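Local coordinates for hypothetical protein Rv2827c (Mycobacterium tuberculosis, PDB 1ZEL) that is of unknown function but probably binds DNA through a winged-helix, helix-turn-helix region and carries an AbiEi antitoxin-type C-terminal domain, at residues P15-R20 and Q40-A45; G273-A278 and Q282-L287. All coordinates share one frame; numbering follows the deposited sequence.

How the contacts relate
Contact 1 and contact 2 lie on opposite sides of the centre of this elongated single chain, with centres about 63 Å apart and nearest atoms about 46 Å apart, so neither touches the other. Contact 1, between 15-20 and 40-45, joins two helices of the probable winged-helix region near the N-terminus, the part to which DNA binding is most plausibly ascribed. Contact 2, between 273-278 and 282-287, pairs two strands near the C-terminus, the second of which leads into the last helix, 288-296. The first rests on apolar side-chain touches, with weak water bridges beside them, the second on direct backbone hydrogen bonds. The sodium site of Arg167, Asp209 and Asp213 draws on residues of neither contact.

Contact 1: residues P15-R20 and Q40-A45; sequences PTWASR and QRLTEA
Ala45 and Arg20 meet through their CB atoms, 3.7 Å apart, where the start of helix 19-28 lies beside the C-terminal part of helix 35-44 and the residues that follow. These are the first two helices of what is probably the winged-helix region, and helix 35-44 with helix 51-61 probably forms its helix-turn-helix. Both residues point their CB at the other segment, and the methyl of Ala45 also touches Val21, the residue after Arg20. Beyond CB the Arg20 chain runs extended from CG to NE, and its side chain comes within about 3 Å (nearest atoms) of a bound formic acid molecule, probably from the crystallisation liquor.

Trp17 adds the second apolar touch. Its CG sits between the backbone N and the carbonyl carbon (chi1 72°), and the six-membered ring reaches across to Leu42. Leu42 CD2 comes to the ring edge in plane, 3.9 Å from Trp17 CZ3, while Ala18 CB covers part of one face. Helix 51-61 also holds the indole: Glu57 accepts from NE1 and Ala54 packs on both Trp17 and Leu42. Arg49 adds a cation-pi contact.

The polar links between the segments run through water. One water accepts from Arg41 NH1 at 2.9 Å and reaches Arg20 O weakly. The other donates to Ala45 O at 2.6 Å and lies in plane at the edge of the Arg20 guanidinium, where it accepts a weak bond of 3.4 Å from NH1.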
loop_
_atom_site.group_PDB
_atom_site.type_symbol
_atom_site.label_atom_id
_atom_site.label_comp_id
_atom_site.label_asym_id
_atom_site.label_seq_id
_atom_site.Cartn_x
_atom_site.Cartn_y
_atom_site.Cartn_z
ATOM N N PRO A 15 5.857 -15.108 -33.542
ATOM C CA PRO A 15 5.869 -14.913 -34.994
ATOM C C PRO A 15 7.137 -14.180 -35.393
ATOM O O PRO A 15 7.629 -13.335 -34.638
ATOM C CB PRO A 15 4.663 -14.013 -35.251
ATOM C CG PRO A 15 3.860 -14.044 -34.011
ATOM C CD PRO A 15 4.748 -14.406 -32.883
ATOM N N THR A 16 7.647 -14.475 -36.587
ATOM C CA THR A 16 8.910 -13.914 -37.042
ATOM C C THR A 16 8.937 -12.389 -37.031
ATOM O O THR A 16 9.947 -11.804 -36.655
ATOM C CB THR A 16 9.305 -14.501 -38.409
ATOM O OG1 THR A 16 9.236 -15.934 -38.325
ATOM C CG2 THR A 16 10.703 -14.111 -38.784
ATOM N N TRP A 17 7.825 -11.747 -37.405
ATOM C CA TRP A 17 7.734 -10.281 -37.392
ATOM C C TRP A 17 8.072 -9.717 -36.023
ATOM O O TRP A 17 8.653 -8.641 -35.914
ATOM C CB TRP A 17 6.355 -9.791 -37.887
ATOM C CG TRP A 17 5.198 -10.037 -36.927
ATOM C CD1 TRP A 17 4.285 -11.075 -36.962
ATOM C CD2 TRP A 17 4.833 -9.219 -35.816
ATOM N NE1 TRP A 17 3.390 -10.947 -35.925
ATOM C CE2 TRP A 17 3.713 -9.828 -35.195
ATOM C CE3 TRP A 17 5.349 -8.030 -35.276
ATOM C CZ2 TRP A 17 3.093 -9.281 -34.072
ATOM C CZ3 TRP A 17 4.740 -7.498 -34.137
ATOM C CH2 TRP A 17 3.610 -8.124 -33.557
ATOM N N ALA A 18 7.718 -10.464 -34.976
ATOM C CA ALA A 18 7.884 -10.026 -33.581
ATOM C C ALA A 18 9.178 -10.529 -32.920
ATOM O O ALA A 18 9.409 -10.286 -31.739
ATOM C CB ALA A 18 6.669 -10.474 -32.754
ATOM N N SER A 19 10.002 -11.262 -33.654
ATOM C CA SER A 19 11.165 -11.920 -33.041
ATOM C C SER A 19 12.094 -10.922 -32.319
ATOM O O SER A 19 12.439 -11.102 -31.148
ATOM C CB SER A 19 11.943 -12.667 -34.117
ATOM O OG SER A 19 12.954 -13.459 -33.537
ATOM N N ARG A 20 12.501 -9.854 -33.016
ATOM C CA ARG A 20 13.382 -8.870 -32.405
ATOM C C ARG A 20 12.696 -8.093 -31.297
ATOM O O ARG A 20 13.342 -7.725 -30.319
ATOM C CB ARG A 20 13.974 -7.909 -33.445
ATOM C CG ARG A 20 14.930 -8.587 -34.367
ATOM C CD ARG A 20 15.783 -7.595 -35.142
ATOM N NE ARG A 20 16.985 -8.273 -35.604
ATOM C CZ ARG A 20 16.996 -9.137 -36.609
ATOM N NH1 ARG A 20 15.868 -9.406 -37.260
ATOM N NH2 ARG A 20 18.126 -9.735 -36.959
ATOM N N GLN A 40 8.560 2.252 -30.316
ATOM C CA GLN A 40 9.962 2.435 -30.622
ATOM C C GLN A 40 10.639 1.094 -30.934
ATOM O O GLN A 40 11.421 0.998 -31.866
ATOM C CB GLN A 40 10.665 3.151 -29.456
ATOM C CG GLN A 40 12.188 3.286 -29.569
ATOM C CD GLN A 40 12.660 3.987 -30.826
ATOM O OE1 GLN A 40 11.879 4.641 -31.528
ATOM N NE2 GLN A 40 13.958 3.869 -31.111
ATOM N N ARG A 41 10.328 0.066 -30.157
ATOM C CA ARG A 41 10.911 -1.260 -30.359
ATOM C C ARG A 41 10.443 -1.878 -31.697
ATOM O O ARG A 41 11.203 -2.564 -32.384
ATOM C CB ARG A 41 10.502 -2.185 -29.214
ATOM C CG ARG A 41 11.194 -1.841 -27.900
ATOM C CD ARG A 41 10.790 -2.802 -26.784
ATOM N NE ARG A 41 11.492 -2.480 -25.539
ATOM C CZ ARG A 41 12.707 -2.919 -25.208
ATOM N NH1 ARG A 41 13.403 -3.713 -26.013
ATOM N NH2 ARG A 41 13.233 -2.569 -24.047
ATOM N N LEU A 42 9.201 -1.627 -32.083
ATOM C CA LEU A 42 8.755 -2.087 -33.399
ATOM C C LEU A 42 9.594 -1.474 -34.515
ATOM O O LEU A 42 10.086 -2.197 -35.395
ATOM C CB LEU A 42 7.278 -1.765 -33.614
ATOM C CG LEU A 42 6.351 -2.647 -32.774
ATOM C CD1 LEU A 42 4.972 -2.005 -32.843
ATOM C CD2 LEU A 42 6.343 -4.048 -33.350
ATOM N N THR A 43 9.752 -0.152 -34.465
ATOM C CA THR A 43 10.531 0.617 -35.452
ATOM C C THR A 43 11.961 0.108 -35.525
ATOM O O THR A 43 12.477 -0.152 -36.615
ATOM C CB THR A 43 10.526 2.132 -35.099
ATOM O OG1 THR A 43 9.183 2.637 -35.169
ATOM C CG2 THR A 43 11.406 2.931 -36.070
ATOM N N GLU A 44 12.592 -0.029 -34.363
ATOM C CA GLU A 44 13.944 -0.582 -34.249
ATOM C C GLU A 44 14.114 -1.957 -34.882
ATOM O O GLU A 44 15.184 -2.265 -35.405
ATOM C CB GLU A 44 14.346 -0.679 -32.783
ATOM C CG GLU A 44 14.662 0.669 -32.194
ATOM C CD GLU A 44 15.219 0.593 -30.777
ATOM O OE1 GLU A 44 15.377 -0.531 -30.227
ATOM O OE2 GLU A 44 15.492 1.679 -30.214
ATOM N N ALA A 45 13.065 -2.770 -34.820
ATOM C CA ALA A 45 13.079 -4.143 -35.357
ATOM C C ALA A 45 12.880 -4.176 -36.879
ATOM O O ALA A 45 12.939 -5.253 -37.491
ATOM C CB ALA A 45 12.008 -4.989 -34.678
HETATM O O HOH W 1 12.893 -7.814 -37.306
HETATM O O HOH W 2 12.593 -4.876 -28.535
#

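Contact 2: residues G273-A278 and Q282-L287; sequences GESVWA and QLVDEL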
loop_
_atom_site.group_PDB
_atom_site.type_symbol
_atom_site.label_atom_id
_atom_site.label_comp_id
_atom_site.label_asym_id
_atom_site.label_seq_id
_atom_site.Cartn_x
_atom_site.Cartn_y
_atom_site.Cartn_z
ATOM N N GLY A 273 -20.737 -8.249 19.584
ATOM C CA GLY A 273 -19.483 -8.661 20.227
ATOM C C GLY A 273 -19.428 -8.259 21.695
ATOM O O GLY A 273 -20.374 -8.507 22.453
ATOM N N GLU A 274 -18.326 -7.623 22.089
ATOM C CA GLU A 274 -18.110 -7.192 23.470
ATOM C C GLU A 274 -17.280 -5.901 23.461
ATOM O O GLU A 274 -16.810 -5.490 22.395
ATOM C CB GLU A 274 -17.403 -8.293 24.256
ATOM C CG GLU A 274 -15.991 -8.572 23.786
ATOM C CD GLU A 274 -15.235 -9.421 24.769
ATOM O OE1 GLU A 274 -14.419 -8.852 25.523
ATOM O OE2 GLU A 274 -15.480 -10.649 24.806
ATOM N N SER A 275 -17.130 -5.247 24.617
ATOM C CA SER A 275 -16.401 -3.961 24.678
ATOM C C SER A 275 -15.763 -3.714 26.032
ATOM O O SER A 275 -16.237 -4.229 27.030
ATOM C CB SER A 275 -17.295 -2.777 24.286
ATOM O OG SER A 275 -18.392 -2.627 25.169
ATOM N N VAL A 276 -14.690 -2.923 26.036
ATOM C CA VAL A 276 -13.912 -2.567 27.220
ATOM C C VAL A 276 -13.944 -1.050 27.296
ATOM O O VAL A 276 -13.935 -0.398 26.263
ATOM C CB VAL A 276 -12.423 -2.952 27.012
ATOM C CG1 VAL A 276 -11.550 -2.486 28.199
ATOM C CG2 VAL A 276 -12.291 -4.444 26.780
ATOM N N TRP A 277 -13.976 -0.500 28.505
ATOM C CA TRP A 277 -14.003 0.948 28.718
ATOM C C TRP A 277 -12.625 1.396 29.143
ATOM O O TRP A 277 -12.077 0.854 30.092
ATOM C CB TRP A 277 -15.037 1.285 29.802
ATOM C CG TRP A 277 -15.017 2.688 30.435
ATOM C CD1 TRP A 277 -14.951 2.974 31.774
ATOM C CD2 TRP A 277 -15.116 3.945 29.765
ATOM N NE1 TRP A 277 -14.995 4.337 31.979
ATOM C CE2 TRP A 277 -15.101 4.953 30.760
ATOM C CE3 TRP A 277 -15.195 4.327 28.409
ATOM C CZ2 TRP A 277 -15.168 6.318 30.450
ATOM C CZ3 TRP A 277 -15.276 5.686 28.103
ATOM C CH2 TRP A 277 -15.250 6.667 29.120
ATOM N N ALA A 278 -12.074 2.379 28.431
ATOM C CA ALA A 278 -10.796 2.979 28.777
ATOM C C ALA A 278 -10.940 4.476 29.130
ATOM O O ALA A 278 -10.778 5.348 28.268
ATOM C CB ALA A 278 -9.796 2.768 27.611
ATOM N N GLN A 282 -11.088 8.229 27.183
ATOM C CA GLN A 282 -12.524 8.339 26.967
ATOM C C GLN A 282 -12.945 7.494 25.784
ATOM O O GLN A 282 -13.533 7.983 24.825
ATOM C CB GLN A 282 -12.950 9.820 26.823
ATOM C CG GLN A 282 -12.728 10.652 28.134
ATOM C CD GLN A 282 -13.692 10.248 29.232
ATOM O OE1 GLN A 282 -14.895 10.432 29.093
ATOM N NE2 GLN A 282 -13.175 9.667 30.314
ATOM N N LEU A 283 -12.619 6.207 25.867
ATOM C CA LEU A 283 -12.746 5.332 24.731
ATOM C C LEU A 283 -13.438 4.042 25.106
ATOM O O LEU A 283 -13.094 3.401 26.110
ATOM C CB LEU A 283 -11.334 5.045 24.178
ATOM C CG LEU A 283 -11.185 4.255 22.898
ATOM C CD1 LEU A 283 -9.996 4.782 22.173
ATOM C CD2 LEU A 283 -11.004 2.802 23.209
ATOM N N VAL A 284 -14.413 3.672 24.283
ATOM C CA VAL A 284 -15.048 2.360 24.349
ATOM C C VAL A 284 -14.408 1.515 23.227
ATOM O O VAL A 284 -14.543 1.828 22.046
ATOM C CB VAL A 284 -16.575 2.461 24.159
ATOM C CG1 VAL A 284 -17.195 1.070 24.089
ATOM C CG2 VAL A 284 -17.196 3.259 25.336
ATOM N N ASP A 285 -13.684 0.475 23.619
ATOM C CA ASP A 285 -12.991 -0.376 22.671
ATOM C C ASP A 285 -13.862 -1.572 22.289
ATOM O O ASP A 285 -14.070 -2.469 23.094
ATOM C CB ASP A 285 -11.644 -0.840 23.258
ATOM C CG ASP A 285 -10.852 -1.743 22.304
ATOM O OD1 ASP A 285 -11.124 -1.726 21.090
ATOM O OD2 ASP A 285 -9.954 -2.482 22.777
ATOM N N GLU A 286 -14.353 -1.570 21.050
ATOM C CA GLU A 286 -15.160 -2.668 20.521
ATOM C C GLU A 286 -14.365 -3.535 19.558
ATOM O O GLU A 286 -14.886 -4.487 18.952
ATOM C CB GLU A 286 -16.402 -2.102 19.843
ATOM C CG GLU A 286 -17.208 -1.250 20.790
ATOM C CD GLU A 286 -18.442 -0.628 20.181
ATOM O OE1 GLU A 286 -18.647 -0.729 18.948
ATOM O OE2 GLU A 286 -19.222 -0.033 20.958
ATOM N N LEU A 287 -13.074 -3.250 19.472
ATOM C CA LEU A 287 -12.253 -3.827 18.425
ATOM C C LEU A 287 -10.975 -4.509 18.896
ATOM O O LEU A 287 -10.796 -5.686 18.653
ATOM C CB LEU A 287 -11.927 -2.758 17.379
ATOM C CG LEU A 287 -10.947 -3.071 16.243
ATOM C CD1 LEU A 287 -11.533 -4.098 15.309
ATOM C CD2 LEU A 287 -10.701 -1.765 15.512
#
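Val276 pairs with Asp285, Trp277 with Val284 and Ala278 with Leu283 in an antiparallel strand pair whose short axes run at 154° to each other and approach to 4.8 Å. The Val276-Asp285 and Ala278-Leu283 pairs are hydrogen-bonded, with Trp277-Val284 the non-hydrogen-bonded pair between them. Ala278 N gives Leu283 O a short, straight bond of 2.7 Å that points almost down the carbonyl. The return bond, Leu283 N to Ala278 O at 3.1 Å, comes from above the carbonyl plane.

Trp277 buries the most surface. With CG anti to the backbone N (chi1 166°), its six-membered ring leans over the partner strand: CE3 lies 3.2 Å from Leu283 O and 3.8 Å from Val284 CG2, both approached obliquely. Gln282 bends at chi2 and runs alongside the indole. Its amide stands nearly perpendicular to the ring (84°), and OE1 meets CH2 in plane at the ring edge, at 3.8 Å, while NE2 is held by Pro279 O. Further along the same face, Val284 CG1 packs on Ser275 CB at 3.9 Å, and Glu286 CG touches the same CB.

Val276, Ala278, Leu283 and Asp285 point to the other face, towards helices 228-240 and 288-296. There Asp285 OD1 accepts from Leu287 N at 3.0 Å in an Asx turn, and its carboxylate also takes Val288 N, Val289 N and Tyr236 OH, tying the strand end to the start of helix 288-296.

Strand 262-264 flanks 283-285 in parallel and completes a three-stranded mixed sheet. The pair itself is a beta hairpin closed by a G1 beta bulge, in which Gln282, in a left-handed backbone conformation, and Leu283 both face Ala278.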